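Local coordinates for putative uncharacterized protein PH1404 (Pyrococcus horikoshii, PDB 3AF5), which probably terminates transcription as a zinc-dependent nuclease of the metallo-beta-lactamase superfamily that cleaves nascent RNA at the exit channel of RNA polymerase, at residues V454-D459 against S494-P499. Numbering follows the deposited sequence.
With ZN (zinc ion), chain N.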
# COMPACT_ATOMS: atom_id res chain seq x y z
N VAL A 454 -2.52 -23.11 -23.57
CA VAL A 454 -3.31 -21.98 -24.06
C VAL A 454 -2.78 -20.65 -23.52
O VAL A 454 -1.99 -20.63 -22.58
CB VAL A 454 -4.78 -22.13 -23.61
CG1 VAL A 454 -5.27 -23.54 -23.89
CG2 VAL A 454 -4.90 -21.81 -22.14
N PRO A 455 -3.19 -19.52 -24.11
CA PRO A 455 -2.70 -18.22 -23.62
C PRO A 455 -3.33 -17.73 -22.30
O PRO A 455 -4.39 -18.20 -21.88
CB PRO A 455 -3.01 -17.28 -24.79
CG PRO A 455 -4.29 -17.86 -25.34
CD PRO A 455 -4.00 -19.35 -25.33
N ILE A 456 -2.64 -16.79 -21.66
CA ILE A 456 -3.10 -16.21 -20.40
C ILE A 456 -3.21 -14.69 -20.56
O ILE A 456 -2.20 -13.99 -20.61
CB ILE A 456 -2.12 -16.50 -19.24
CG1 ILE A 456 -2.12 -18.00 -18.93
CG2 ILE A 456 -2.51 -15.69 -18.01
CD1 ILE A 456 -1.14 -18.40 -17.84
N TYR A 457 -4.44 -14.19 -20.65
CA TYR A 457 -4.67 -12.76 -20.81
C TYR A 457 -4.76 -12.04 -19.47
O TYR A 457 -5.30 -12.58 -18.49
CB TYR A 457 -5.95 -12.52 -21.61
CG TYR A 457 -5.91 -13.10 -23.00
CD1 TYR A 457 -6.68 -14.21 -23.34
CD2 TYR A 457 -5.06 -12.56 -23.98
CE1 TYR A 457 -6.61 -14.77 -24.61
CE2 TYR A 457 -4.99 -13.11 -25.25
CZ TYR A 457 -5.77 -14.22 -25.56
OH TYR A 457 -5.69 -14.78 -26.81
N LEU A 458 -4.21 -10.83 -19.43
CA LEU A 458 -4.22 -10.00 -18.23
C LEU A 458 -4.99 -8.71 -18.52
O LEU A 458 -4.55 -7.88 -19.31
CB LEU A 458 -2.79 -9.64 -17.83
CG LEU A 458 -1.80 -10.76 -17.52
CD1 LEU A 458 -0.48 -10.14 -17.10
CD2 LEU A 458 -2.34 -11.67 -16.42
N ASP A 459 -6.14 -8.55 -17.88
CA ASP A 459 -6.95 -7.36 -18.10
C ASP A 459 -7.28 -6.62 -16.81
O ASP A 459 -7.47 -7.23 -15.76
CB ASP A 459 -8.26 -7.77 -18.78
CG ASP A 459 -8.81 -6.68 -19.69
OD1 ASP A 459 -8.46 -5.50 -19.50
OD2 ASP A 459 -9.61 -7.02 -20.60
N SER A 494 7.47 -13.32 -18.12
CA SER A 494 7.16 -14.51 -18.89
C SER A 494 6.36 -14.17 -20.14
O SER A 494 5.51 -13.27 -20.14
CB SER A 494 6.37 -15.51 -18.05
OG SER A 494 6.04 -16.66 -18.81
N GLU A 495 6.65 -14.89 -21.22
CA GLU A 495 5.98 -14.69 -22.49
C GLU A 495 4.59 -15.32 -22.48
O GLU A 495 3.86 -15.26 -23.47
CB GLU A 495 6.83 -15.27 -23.63
CG GLU A 495 7.34 -16.71 -23.41
CD GLU A 495 8.46 -17.11 -24.39
OE1 GLU A 495 9.53 -16.46 -24.36
OE2 GLU A 495 8.28 -18.06 -25.19
N ILE A 496 4.22 -15.92 -21.35
CA ILE A 496 2.92 -16.57 -21.26
C ILE A 496 1.79 -15.59 -20.95
O ILE A 496 0.62 -15.87 -21.22
CB ILE A 496 2.92 -17.68 -20.17
CG1 ILE A 496 2.98 -17.06 -18.78
CG2 ILE A 496 4.12 -18.61 -20.38
CD1 ILE A 496 2.94 -18.09 -17.67
N PHE A 497 2.15 -14.43 -20.40
CA PHE A 497 1.15 -13.42 -20.06
C PHE A 497 0.91 -12.44 -21.21
O PHE A 497 1.85 -11.88 -21.78
CB PHE A 497 1.56 -12.69 -18.78
CG PHE A 497 1.65 -13.61 -17.59
CD1 PHE A 497 2.86 -13.81 -16.94
CD2 PHE A 497 0.54 -14.32 -17.16
CE1 PHE A 497 2.96 -14.71 -15.88
CE2 PHE A 497 0.62 -15.22 -16.11
CZ PHE A 497 1.84 -15.42 -15.47
N HIS A 498 -0.36 -12.26 -21.54
CA HIS A 498 -0.75 -11.39 -22.63
C HIS A 498 -1.69 -10.26 -22.18
O HIS A 498 -2.90 -10.45 -22.04
CB HIS A 498 -1.43 -12.23 -23.72
CG HIS A 498 -1.47 -11.57 -25.06
ND1 HIS A 498 -0.38 -11.54 -25.90
CD2 HIS A 498 -2.45 -10.89 -25.70
CE1 HIS A 498 -0.69 -10.86 -27.00
NE2 HIS A 498 -1.94 -10.46 -26.90
N PRO A 499 -1.13 -9.06 -21.95
CA PRO A 499 -1.91 -7.89 -21.53
C PRO A 499 -2.98 -7.51 -22.56
O PRO A 499 -2.67 -7.38 -23.75
CB PRO A 499 -0.85 -6.79 -21.40
CG PRO A 499 0.39 -7.55 -21.07
CD PRO A 499 0.31 -8.75 -21.97
ZN ZN N . -2.56 -8.35 -27.83
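The carbonyl oxygen of Ile456 accepts the amide of His498, with His498 N to Ile456 O 2.7 Å, and the O of the same His498 takes the amide of Leu458, two residues on from Ile456, with Leu458 N to His498 O 2.9 Å. These two bonds join strands 456-459 and 497-499 in parallel, His498 serving as donor through its N and as acceptor through its O. At the start of the pair Ile456 N makes a weak bond to Ile496 O, just where the type I turn from Ser494 to Phe497 delivers the chain into the strand.

On one face of the pair Ile456, Leu458 and Phe497 pack together against helix 435-447. Ile456 and Phe497 lie side by side; with Ile456 CG1 beside the backbone N (chi1 -67°) and CG2 anti to it, Ile456 CG2 meets the ring at its edge, 3.4 Å from Phe497 CD2. Leu458 CD1 lies against Phe497 CB at 3.7 Å, while Ile496 CG1 sits over the centre of one ring face.

The other face carries Tyr457 and His498, side by side and pointing the same way. His498 CD2 comes in the plane of the phenol ring to its edge, 3.4 Å from Tyr457 CE2, and the ring planes stand at 81°. His498 NE2 binds a zinc ion at 2.4 Å, a ligand role shared by Glu505; this ion is distinct from the pair bound by residues such as His256 and Asp260. With 497-499 outermost and 456-459 next to it, followed by strand 516-520, the pair forms one border of the six-stranded parallel sheet of the beta-CASP domain; helices 462-470 and 478-486 link the two parallel neighbours, a beta-alpha-beta crossover as in alpha/beta folds.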